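PDB 5AQ1: glucose-6-phosphate dehydrogenase from Trypanosoma cruzi, which catalyses the oxidation of glucose 6-phosphate with reduction of NADP, the step by which glucose 6-phosphate enters the pentose phosphate pathway. Local coordinates for residues I266-T275 with L463-L474; P342-H350 with P360-L369. All coordinates share one frame; numbering follows the deposited sequence.

Interaction 1. Residues I266-T275 with L463-L474. With BG6 (6-O-phosphono-beta-D-glucopyranose), chain F.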
loop_
_atom_site.group_PDB
_atom_site.type_symbol
_atom_site.label_atom_id
_atom_site.label_comp_id
_atom_site.label_asym_id
_atom_site.label_seq_id
_atom_site.Cartn_x
_atom_site.Cartn_y
_atom_site.Cartn_z
ATOM N N ILE B 266 32.773 11.452 -13.979
ATOM C CA ILE B 266 32.255 10.400 -13.108
ATOM C C ILE B 266 32.979 10.427 -11.764
ATOM O O ILE B 266 32.342 10.420 -10.711
ATOM C CB ILE B 266 32.367 9.004 -13.755
ATOM C CG1 ILE B 266 31.482 8.933 -15.004
ATOM C CG2 ILE B 266 31.942 7.922 -12.771
ATOM C CD1 ILE B 266 31.794 7.775 -15.925
ATOM N N ARG B 267 34.306 10.463 -11.804
ATOM C CA ARG B 267 35.103 10.573 -10.584
ATOM C C ARG B 267 34.920 11.926 -9.881
ATOM O O ARG B 267 34.971 12.001 -8.650
ATOM C CB ARG B 267 36.588 10.353 -10.886
ATOM C CG ARG B 267 36.940 8.959 -11.384
ATOM C CD ARG B 267 38.441 8.736 -11.322
ATOM N NE ARG B 267 38.872 7.513 -12.006
ATOM C CZ ARG B 267 39.037 7.384 -13.323
ATOM N NH1 ARG B 267 38.797 8.399 -14.147
ATOM N NH2 ARG B 267 39.445 6.223 -13.826
ATOM N N ASP B 268 34.700 12.984 -10.661
ATOM C CA ASP B 268 34.663 14.350 -10.129
ATOM C C ASP B 268 33.398 14.662 -9.328
ATOM O O ASP B 268 33.486 15.260 -8.253
ATOM C CB ASP B 268 34.822 15.366 -11.267
ATOM C CG ASP B 268 35.081 16.780 -10.767
ATOM O OD1 ASP B 268 35.884 16.954 -9.826
ATOM O OD2 ASP B 268 34.493 17.724 -11.336
ATOM N N VAL B 269 32.233 14.273 -9.847
ATOM C CA VAL B 269 30.955 14.596 -9.188
ATOM C C VAL B 269 29.964 13.438 -9.006
ATOM O O VAL B 269 29.181 13.456 -8.058
ATOM C CB VAL B 269 30.222 15.758 -9.899
ATOM C CG1 VAL B 269 31.131 16.975 -10.011
ATOM C CG2 VAL B 269 29.730 15.346 -11.276
ATOM N N ILE B 270 29.973 12.449 -9.899
ATOM C CA ILE B 270 28.991 11.364 -9.829
ATOM C C ILE B 270 29.314 10.381 -8.703
ATOM O O ILE B 270 28.449 10.063 -7.889
ATOM C CB ILE B 270 28.863 10.616 -11.172
ATOM C CG1 ILE B 270 28.297 11.567 -12.234
ATOM C CG2 ILE B 270 27.967 9.387 -11.022
ATOM C CD1 ILE B 270 28.137 10.960 -13.610
ATOM N N GLN B 271 30.562 9.923 -8.654
ATOM C CA GLN B 271 31.008 8.954 -7.650
ATOM C C GLN B 271 30.842 9.441 -6.211
ATOM O O GLN B 271 30.700 8.629 -5.292
ATOM C CB GLN B 271 32.469 8.577 -7.905
ATOM C CG GLN B 271 33.044 7.554 -6.935
ATOM C CD GLN B 271 33.598 8.161 -5.652
ATOM O OE1 GLN B 271 33.785 9.373 -5.543
ATOM N NE2 GLN B 271 33.854 7.310 -4.669
ATOM N N ASN B 272 30.860 10.757 -6.018
ATOM C CA ASN B 272 30.771 11.339 -4.684
ATOM C C ASN B 272 29.478 12.133 -4.480
ATOM O O ASN B 272 28.577 11.673 -3.781
ATOM C CB ASN B 272 32.024 12.174 -4.363
ATOM C CG ASN B 272 32.520 12.981 -5.550
ATOM O OD1 ASN B 272 31.894 13.963 -5.950
ATOM N ND2 ASN B 272 33.651 12.573 -6.121
ATOM N N HIS B 273 29.370 13.307 -5.094
ATOM C CA HIS B 273 28.262 14.217 -4.799
ATOM C C HIS B 273 26.897 13.591 -5.081
ATOM O O HIS B 273 26.015 13.592 -4.223
ATOM C CB HIS B 273 28.388 15.512 -5.606
ATOM C CG HIS B 273 29.637 16.287 -5.327
ATOM N ND1 HIS B 273 30.087 16.541 -4.048
ATOM C CD2 HIS B 273 30.520 16.884 -6.162
ATOM C CE1 HIS B 273 31.197 17.255 -4.108
ATOM N NE2 HIS B 273 31.481 17.476 -5.380
ATOM N N LEU B 274 26.729 13.060 -6.287
ATOM C CA LEU B 274 25.432 12.548 -6.722
ATOM C C LEU B 274 25.120 11.168 -6.137
ATOM O O LEU B 274 23.948 10.830 -5.944
ATOM C CB LEU B 274 25.348 12.520 -8.251
ATOM C CG LEU B 274 25.663 13.838 -8.976
ATOM C CD1 LEU B 274 25.224 13.750 -10.432
ATOM C CD2 LEU B 274 25.015 15.044 -8.308
ATOM N N THR B 275 26.154 10.384 -5.850
ATOM C CA THR B 275 25.977 9.108 -5.162
ATOM C C THR B 275 25.570 9.330 -3.703
ATOM O O THR B 275 24.793 8.559 -3.149
ATOM C CB THR B 275 27.254 8.250 -5.236
ATOM O OG1 THR B 275 27.584 8.011 -6.607
ATOM C CG2 THR B 275 27.062 6.906 -4.526
ATOM N N LEU B 463 32.519 4.953 1.455
ATOM C CA LEU B 463 33.380 5.306 0.330
ATOM C C LEU B 463 33.643 4.107 -0.590
ATOM O O LEU B 463 33.542 4.223 -1.811
ATOM C CB LEU B 463 34.706 5.851 0.858
ATOM C CG LEU B 463 35.667 6.505 -0.133
ATOM C CD1 LEU B 463 35.152 7.836 -0.671
ATOM C CD2 LEU B 463 36.994 6.681 0.580
ATOM N N ASP B 464 33.989 2.969 0.014
ATOM C CA ASP B 464 34.217 1.709 -0.706
ATOM C C ASP B 464 32.998 1.274 -1.530
ATOM O O ASP B 464 33.143 0.832 -2.667
ATOM C CB ASP B 464 34.587 0.593 0.284
ATOM C CG ASP B 464 34.794 -0.758 -0.399
ATOM O OD1 ASP B 464 35.826 -0.937 -1.072
ATOM O OD2 ASP B 464 33.929 -1.646 -0.259
ATOM N N ALA B 465 31.809 1.387 -0.944
ATOM C CA ALA B 465 30.571 1.016 -1.627
ATOM C C ALA B 465 30.342 1.866 -2.876
ATOM O O ALA B 465 29.882 1.360 -3.904
ATOM C CB ALA B 465 29.389 1.139 -0.680
ATOM N N ALA B 466 30.681 3.151 -2.787
ATOM C CA ALA B 466 30.533 4.066 -3.916
ATOM C C ALA B 466 31.480 3.712 -5.062
ATOM O O ALA B 466 31.065 3.690 -6.219
ATOM C CB ALA B 466 30.750 5.502 -3.473
ATOM N N TRP B 467 32.743 3.421 -4.747
ATOM C CA TRP B 467 33.720 3.070 -5.783
ATOM C C TRP B 467 33.361 1.785 -6.526
ATOM O O TRP B 467 33.628 1.662 -7.721
ATOM C CB TRP B 467 35.132 2.954 -5.203
ATOM C CG TRP B 467 35.823 4.276 -5.054
ATOM C CD1 TRP B 467 36.295 4.831 -3.901
ATOM C CD2 TRP B 467 36.110 5.215 -6.097
ATOM N NE1 TRP B 467 36.860 6.054 -4.160
ATOM C CE2 TRP B 467 36.760 6.314 -5.500
ATOM C CE3 TRP B 467 35.877 5.234 -7.477
ATOM C CZ2 TRP B 467 37.184 7.422 -6.234
ATOM C CZ3 TRP B 467 36.298 6.332 -8.207
ATOM C CH2 TRP B 467 36.946 7.413 -7.582
ATOM N N ARG B 468 32.757 0.835 -5.822
ATOM C CA ARG B 468 32.379 -0.439 -6.428
ATOM C C ARG B 468 31.281 -0.281 -7.480
ATOM O O ARG B 468 31.198 -1.068 -8.421
ATOM C CB ARG B 468 31.968 -1.444 -5.348
ATOM C CG ARG B 468 33.170 -2.013 -4.611
ATOM C CD ARG B 468 32.784 -2.824 -3.387
ATOM N NE ARG B 468 33.981 -3.223 -2.645
ATOM C CZ ARG B 468 34.656 -4.355 -2.832
ATOM N NH1 ARG B 468 34.258 -5.264 -3.719
ATOM N NH2 ARG B 468 35.738 -4.587 -2.101
ATOM N N ILE B 469 30.456 0.749 -7.327
ATOM C CA ILE B 469 29.401 1.029 -8.289
ATOM C C ILE B 469 29.967 1.417 -9.657
ATOM O O ILE B 469 29.457 0.966 -10.691
ATOM C CB ILE B 469 28.457 2.137 -7.769
ATOM C CG1 ILE B 469 27.662 1.612 -6.569
ATOM C CG2 ILE B 469 27.508 2.611 -8.864
ATOM C CD1 ILE B 469 27.001 2.688 -5.733
ATOM N N TYR B 470 31.023 2.233 -9.657
ATOM C CA TYR B 470 31.510 2.869 -10.886
ATOM C C TYR B 470 32.836 2.337 -11.425
ATOM O O TYR B 470 33.164 2.596 -12.583
ATOM C CB TYR B 470 31.622 4.383 -10.681
ATOM C CG TYR B 470 30.348 4.999 -10.169
ATOM C CD1 TYR B 470 29.278 5.235 -11.018
ATOM C CD2 TYR B 470 30.208 5.331 -8.831
ATOM C CE1 TYR B 470 28.097 5.791 -10.545
ATOM C CE2 TYR B 470 29.035 5.882 -8.347
ATOM C CZ TYR B 470 27.981 6.111 -9.207
ATOM O OH TYR B 470 26.808 6.654 -8.738
ATOM N N THR B 471 33.587 1.595 -10.614
ATOM C CA THR B 471 34.936 1.169 -11.001
ATOM C C THR B 471 34.976 0.330 -12.284
ATOM O O THR B 471 35.781 0.621 -13.166
ATOM C CB THR B 471 35.669 0.452 -9.845
ATOM O OG1 THR B 471 35.991 1.410 -8.831
ATOM C CG2 THR B 471 36.960 -0.208 -10.323
ATOM N N PRO B 472 34.122 -0.711 -12.395
ATOM C CA PRO B 472 34.083 -1.472 -13.653
ATOM C C PRO B 472 33.882 -0.597 -14.891
ATOM O O PRO B 472 34.554 -0.811 -15.902
ATOM C CB PRO B 472 32.890 -2.411 -13.461
ATOM C CG PRO B 472 32.812 -2.616 -11.993
ATOM C CD PRO B 472 33.292 -1.342 -11.351
ATOM N N LEU B 473 32.978 0.377 -14.803
ATOM C CA LEU B 473 32.745 1.321 -15.899
ATOM C C LEU B 473 33.973 2.186 -16.166
ATOM O O LEU B 473 34.390 2.343 -17.314
ATOM C CB LEU B 473 31.538 2.217 -15.610
ATOM C CG LEU B 473 31.267 3.365 -16.598
ATOM C CD1 LEU B 473 31.158 2.862 -18.032
ATOM C CD2 LEU B 473 30.003 4.113 -16.207
ATOM N N LEU B 474 34.547 2.733 -15.100
ATOM C CA LEU B 474 35.712 3.606 -15.214
ATOM C C LEU B 474 36.882 2.907 -15.897
ATOM O O LEU B 474 37.520 3.486 -16.775
ATOM C CB LEU B 474 36.141 4.120 -13.836
ATOM C CG LEU B 474 35.176 5.117 -13.184
ATOM C CD1 LEU B 474 35.501 5.291 -11.710
ATOM C CD2 LEU B 474 35.189 6.460 -13.900
HETATM C C1 BG6 F . 33.826 20.037 -6.815
HETATM C C2 BG6 F . 34.242 19.442 -8.159
HETATM O O1 BG6 F . 33.831 19.025 -5.800
HETATM O O5 BG6 F . 32.510 20.588 -6.920
HETATM C C3 BG6 F . 34.167 20.514 -9.234
HETATM O O2 BG6 F . 35.569 18.912 -8.082
HETATM C C4 BG6 F . 32.756 21.078 -9.257
HETATM O O3 BG6 F . 34.503 19.993 -10.523
HETATM C C5 BG6 F . 32.411 21.641 -7.884
HETATM O O4 BG6 F . 32.662 22.089 -10.261
HETATM C C6 BG6 F . 31.011 22.248 -7.868
HETATM O O6 BG6 F . 30.630 22.597 -6.537
HETATM P P BG6 F . 29.363 23.557 -6.288
HETATM O O1P BG6 F . 28.221 22.885 -7.015
HETATM O O2P BG6 F . 29.183 23.565 -4.796
HETATM O O3P BG6 F . 29.801 24.876 -6.879
#
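Gln271 and Tyr470 are the two knobs of a knobs-into-holes helix pair, in which the axes of segments 266-275 and 463-474, from helix 264-282 and helix 460-479, come within 9.5 Å at 134° between their directions. Each knob fills a hollow in the opposite helix. The side chain of Gln271 sits among Leu463, Ala466, Trp467 and Tyr470; with CG anti to the backbone N and a bend at chi2 (-86°), its amide lies flat over one face of the Trp467 indole, the planes 22° apart. Gln271 CG makes a CH-pi contact 3.7 Å from the centroid of the Trp467 six-membered ring, and NE2 stands above the middle of the indole. At its edge the indole meets Arg267 CG.

In return, Tyr470 enters the hollow lined by Ile266, Ile270, Gln271 and Thr275, where Ile270 CG2 reaches Tyr470 CE1 at 3.6 Å. Farther along, Leu474 fits against Ile266 and Arg267, its CD2 3.7 Å from Ile266 CG2 and also over the centre of one guanidinium face; the Arg267 guanidinium forms a salt bridge with Asp478 and a hydrogen bond to Ile263 O.

The opposite side of helix 264-282 serves the substrate: Asp268 OD1 accepts from O2 of glucose 6-phosphate, and His273 NE2 is hydrogen-bonded to O1. At the hydroxyl end of the ring, Tyr470 OH donates to Thr275 OG1 (2.6 Å), which itself donates to Ile270 O.

Interaction 2. Residues P342-H350 with P360-L369. With BG6 (6-O-phosphono-beta-D-glucopyranose), chain F.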
loop_
_atom_site.group_PDB
_atom_site.type_symbol
_atom_site.label_atom_id
_atom_site.label_comp_id
_atom_site.label_asym_id
_atom_site.label_seq_id
_atom_site.Cartn_x
_atom_site.Cartn_y
_atom_site.Cartn_z
ATOM N N PRO B 342 35.645 12.081 -20.227
ATOM C CA PRO B 342 34.297 12.601 -20.359
ATOM C C PRO B 342 34.066 13.835 -19.492
ATOM O O PRO B 342 34.403 13.839 -18.304
ATOM C CB PRO B 342 33.436 11.438 -19.875
ATOM C CG PRO B 342 34.281 10.755 -18.855
ATOM C CD PRO B 342 35.711 10.949 -19.283
ATOM N N THR B 343 33.500 14.874 -20.099
ATOM C CA THR B 343 33.036 16.052 -19.373
ATOM C C THR B 343 31.528 15.963 -19.105
ATOM O O THR B 343 30.978 16.791 -18.378
ATOM C CB THR B 343 33.350 17.347 -20.150
ATOM O OG1 THR B 343 32.636 17.361 -21.394
ATOM C CG2 THR B 343 34.845 17.458 -20.422
ATOM N N PHE B 344 30.880 14.951 -19.692
ATOM C CA PHE B 344 29.437 14.736 -19.576
ATOM C C PHE B 344 29.136 13.238 -19.469
ATOM O O PHE B 344 29.783 12.421 -20.128
ATOM C CB PHE B 344 28.733 15.326 -20.800
ATOM C CG PHE B 344 27.248 15.081 -20.835
ATOM C CD1 PHE B 344 26.736 13.898 -21.357
ATOM C CD2 PHE B 344 26.358 16.040 -20.369
ATOM C CE1 PHE B 344 25.369 13.673 -21.396
ATOM C CE2 PHE B 344 24.988 15.818 -20.408
ATOM C CZ PHE B 344 24.492 14.634 -20.921
ATOM N N ALA B 345 28.151 12.877 -18.649
ATOM C CA ALA B 345 27.745 11.479 -18.519
ATOM C C ALA B 345 26.314 11.333 -18.011
ATOM O O ALA B 345 25.939 11.977 -17.034
ATOM C CB ALA B 345 28.698 10.744 -17.594
ATOM N N VAL B 346 25.522 10.501 -18.688
ATOM C CA VAL B 346 24.233 10.048 -18.170
ATOM C C VAL B 346 24.347 8.565 -17.871
ATOM O O VAL B 346 24.766 7.795 -18.727
ATOM C CB VAL B 346 23.078 10.209 -19.179
ATOM C CG1 VAL B 346 21.750 9.876 -18.513
ATOM C CG2 VAL B 346 23.037 11.614 -19.744
ATOM N N LEU B 347 23.968 8.173 -16.659
ATOM C CA LEU B 347 23.982 6.776 -16.236
ATOM C C LEU B 347 22.568 6.336 -15.884
ATOM O O LEU B 347 21.792 7.130 -15.353
ATOM C CB LEU B 347 24.879 6.615 -15.004
ATOM C CG LEU B 347 26.366 6.333 -15.215
ATOM C CD1 LEU B 347 26.987 7.234 -16.264
ATOM C CD2 LEU B 347 27.102 6.475 -13.894
ATOM N N ARG B 348 22.233 5.082 -16.192
ATOM C CA ARG B 348 21.039 4.449 -15.641
ATOM C C ARG B 348 21.469 3.387 -14.640
ATOM O O ARG B 348 22.143 2.418 -15.001
ATOM C CB ARG B 348 20.166 3.818 -16.730
ATOM C CG ARG B 348 18.949 3.082 -16.171
ATOM C CD ARG B 348 17.928 2.706 -17.238
ATOM N NE ARG B 348 18.366 1.581 -18.070
ATOM C CZ ARG B 348 18.520 1.602 -19.397
ATOM N NH1 ARG B 348 18.264 2.694 -20.117
ATOM N NH2 ARG B 348 18.928 0.502 -20.020
ATOM N N LEU B 349 21.079 3.573 -13.383
ATOM C CA LEU B 349 21.383 2.618 -12.324
ATOM C C LEU B 349 20.117 1.922 -11.847
ATOM O O LEU B 349 19.013 2.456 -11.971
ATOM C CB LEU B 349 22.055 3.323 -11.145
ATOM C CG LEU B 349 23.296 4.158 -11.474
ATOM C CD1 LEU B 349 23.827 4.824 -10.216
ATOM C CD2 LEU B 349 24.381 3.318 -12.130
ATOM N N HIS B 350 20.299 0.721 -11.308
ATOM C CA HIS B 350 19.224 -0.040 -10.691
ATOM C C HIS B 350 19.604 -0.333 -9.245
ATOM O O HIS B 350 20.730 -0.749 -8.966
ATOM C CB HIS B 350 19.001 -1.356 -11.443
ATOM C CG HIS B 350 18.744 -1.177 -12.905
ATOM N ND1 HIS B 350 17.568 -0.647 -13.393
ATOM C CD2 HIS B 350 19.515 -1.445 -13.985
ATOM C CE1 HIS B 350 17.624 -0.597 -14.712
ATOM N NE2 HIS B 350 18.794 -1.080 -15.097
ATOM N N PRO B 360 13.999 2.905 -12.508
ATOM C CA PRO B 360 15.267 3.390 -13.045
ATOM C C PRO B 360 15.751 4.667 -12.356
ATOM O O PRO B 360 14.967 5.594 -12.127
ATOM C CB PRO B 360 14.936 3.670 -14.514
ATOM C CG PRO B 360 13.479 3.974 -14.516
ATOM C CD PRO B 360 12.897 3.073 -13.471
ATOM N N PHE B 361 17.042 4.702 -12.036
ATOM C CA PHE B 361 17.672 5.895 -11.483
ATOM C C PHE B 361 18.584 6.512 -12.526
ATOM O O PHE B 361 19.575 5.901 -12.921
ATOM C CB PHE B 361 18.453 5.550 -10.221
ATOM C CG PHE B 361 17.580 5.353 -9.027
ATOM C CD1 PHE B 361 16.994 4.121 -8.777
ATOM C CD2 PHE B 361 17.322 6.403 -8.166
ATOM C CE1 PHE B 361 16.180 3.938 -7.676
ATOM C CE2 PHE B 361 16.506 6.227 -7.063
ATOM C CZ PHE B 361 15.935 4.993 -6.817
ATOM N N ILE B 362 18.235 7.718 -12.968
ATOM C CA ILE B 362 19.014 8.443 -13.962
ATOM C C ILE B 362 19.931 9.429 -13.255
ATOM O O ILE B 362 19.463 10.369 -12.615
ATOM C CB ILE B 362 18.117 9.240 -14.934
ATOM C CG1 ILE B 362 16.949 8.393 -15.448
ATOM C CG2 ILE B 362 18.940 9.777 -16.099
ATOM C CD1 ILE B 362 17.366 7.124 -16.153
ATOM N N ILE B 363 21.235 9.208 -13.360
ATOM C CA ILE B 363 22.220 10.145 -12.830
ATOM C C ILE B 363 22.844 10.861 -14.013
ATOM O O ILE B 363 23.390 10.210 -14.906
ATOM C CB ILE B 363 23.360 9.437 -12.064
ATOM C CG1 ILE B 363 22.821 8.375 -11.094
ATOM C CG2 ILE B 363 24.224 10.465 -11.337
ATOM C CD1 ILE B 363 22.207 8.931 -9.831
ATOM N N ARG B 364 22.761 12.186 -14.041
ATOM C CA ARG B 364 23.441 12.937 -15.091
ATOM C C ARG B 364 24.238 14.117 -14.548
ATOM O O ARG B 364 23.842 14.776 -13.586
ATOM C CB ARG B 364 22.463 13.375 -16.187
ATOM C CG ARG B 364 21.275 14.172 -15.699
ATOM C CD ARG B 364 20.351 14.490 -16.857
ATOM N NE ARG B 364 19.402 15.533 -16.490
ATOM C CZ ARG B 364 18.818 16.370 -17.344
ATOM N NH1 ARG B 364 19.069 16.308 -18.650
ATOM N NH2 ARG B 364 17.978 17.288 -16.881
ATOM N N ALA B 365 25.382 14.357 -15.179
ATOM C CA ALA B 365 26.319 15.374 -14.740
ATOM C C ALA B 365 27.135 15.839 -15.933
ATOM O O ALA B 365 27.674 15.021 -16.680
ATOM C CB ALA B 365 27.234 14.814 -13.660
ATOM N N GLY B 366 27.214 17.149 -16.121
ATOM C CA GLY B 366 27.991 17.704 -17.218
ATOM C C GLY B 366 28.491 19.108 -16.955
ATOM O O GLY B 366 27.849 19.883 -16.245
ATOM N N LYS B 367 29.652 19.415 -17.525
ATOM C CA LYS B 367 30.190 20.769 -17.546
ATOM C C LYS B 367 30.024 21.324 -18.959
ATOM O O LYS B 367 29.743 20.573 -19.898
ATOM C CB LYS B 367 31.662 20.765 -17.121
ATOM C CG LYS B 367 31.873 20.469 -15.640
ATOM C CD LYS B 367 33.350 20.432 -15.268
ATOM C CE LYS B 367 33.563 20.124 -13.789
ATOM N NZ LYS B 367 33.515 21.336 -12.920
ATOM N N ALA B 368 30.182 22.638 -19.102
ATOM C CA ALA B 368 29.985 23.325 -20.381
ATOM C C ALA B 368 28.584 23.094 -20.960
ATOM O O ALA B 368 28.432 22.805 -22.150
ATOM C CB ALA B 368 31.059 22.910 -21.381
ATOM N N LEU B 369 27.565 23.242 -20.113
ATOM C CA LEU B 369 26.171 23.078 -20.527
ATOM C C LEU B 369 25.430 24.425 -20.537
ATOM O O LEU B 369 26.030 25.463 -20.266
ATOM C CB LEU B 369 25.474 22.070 -19.608
ATOM C CG LEU B 369 25.976 20.626 -19.687
ATOM C CD1 LEU B 369 25.290 19.783 -18.626
ATOM C CD2 LEU B 369 25.744 20.029 -21.067
HETATM C C1 BG6 F . 33.826 20.037 -6.815
HETATM C C2 BG6 F . 34.242 19.442 -8.159
HETATM O O1 BG6 F . 33.831 19.025 -5.800
HETATM O O5 BG6 F . 32.510 20.588 -6.920
HETATM C C3 BG6 F . 34.167 20.514 -9.234
HETATM O O2 BG6 F . 35.569 18.912 -8.082
HETATM C C4 BG6 F . 32.756 21.078 -9.257
HETATM O O3 BG6 F . 34.503 19.993 -10.523
HETATM C C5 BG6 F . 32.411 21.641 -7.884
HETATM O O4 BG6 F . 32.662 22.089 -10.261
HETATM C C6 BG6 F . 31.011 22.248 -7.868
HETATM O O6 BG6 F . 30.630 22.597 -6.537
HETATM P P BG6 F . 29.363 23.557 -6.288
HETATM O O1P BG6 F . 28.221 22.885 -7.015
HETATM O O2P BG6 F . 29.183 23.565 -4.796
HETATM O O3P BG6 F . 29.801 24.876 -6.879
#
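Ala345, Leu347 and Leu349 pair with Ala365, Ile363 and Phe361 through reciprocal backbone hydrogen bonds, which zip strands 344-349 and 361-366 together antiparallel. Among the straightest is Leu349 N to Phe361 O, 2.8 Å with 174° at the hydrogen; Leu347 N to Ile363 O is 2.7 Å. Beyond the Ala345-Ala365 pair, Lys367 N donates to Thr343 O at 3.1 Å. At the non-hydrogen-bonded pairs, alpha carbons approach carbonyl oxygens in CA-H...O contacts, as Arg364 CA does with Ala345 O.

Apolar contacts form on both faces of the ribbon. On the face of Phe344, Val346 and Arg348, Val346 CG1 meets Ile362 CG2 at 3.7 Å, while Val346 CG2 lies alongside Arg364 CB, the two side chains pointing the same way. The Phe344 ring comes close to Gly366, CD2 lying 3.9 Å from Gly366 CA, and also to Leu369 CD2. Helix 495-504 packs against this face. On the other face Leu349 CD1 crosses to Ile363 CG1 at 3.8 Å, and helix 264-282 covers Phe361, Ile363 and Ala365.

Polar side chains tie the hairpin to its neighbours: Arg348 to Glu312 and Ser504, Arg364 NE to Thr246 OG1. Lys367, extended up to a bend at chi4 (-86°), gives NZ to both O3 and O4 of glucose 6-phosphate, 2.9 Å each, and forms a salt bridge with Glu249. The arrangement is a beta hairpin within the large mixed sheet of the C-terminal domain, its open end carrying Lys367 into the glucose 6-phosphate site.

How the interactions relate
Both contacts are buried and belong to the same C-terminal domain, interaction 2 as strands of its large sheet and interaction 1 as a helix pair lying against one face of that sheet. Val269 CG2 on Ala365 CB (3.5 Å) and Leu274 CD1 on Ile363 CG2 join them from helix 264-282, while Tyr470 CE1 touches Leu347 CD2 from the partner helix. Their chemistry differs: interlocking side chains carry interaction 1, with one hydrogen bond across it, whereas a ladder of backbone bonds carries interaction 2. They converge on glucose 6-phosphate, the helix bringing Asp268 and the end of the hairpin Lys367, whose CE lies 3.6 Å from Asp268 OD2.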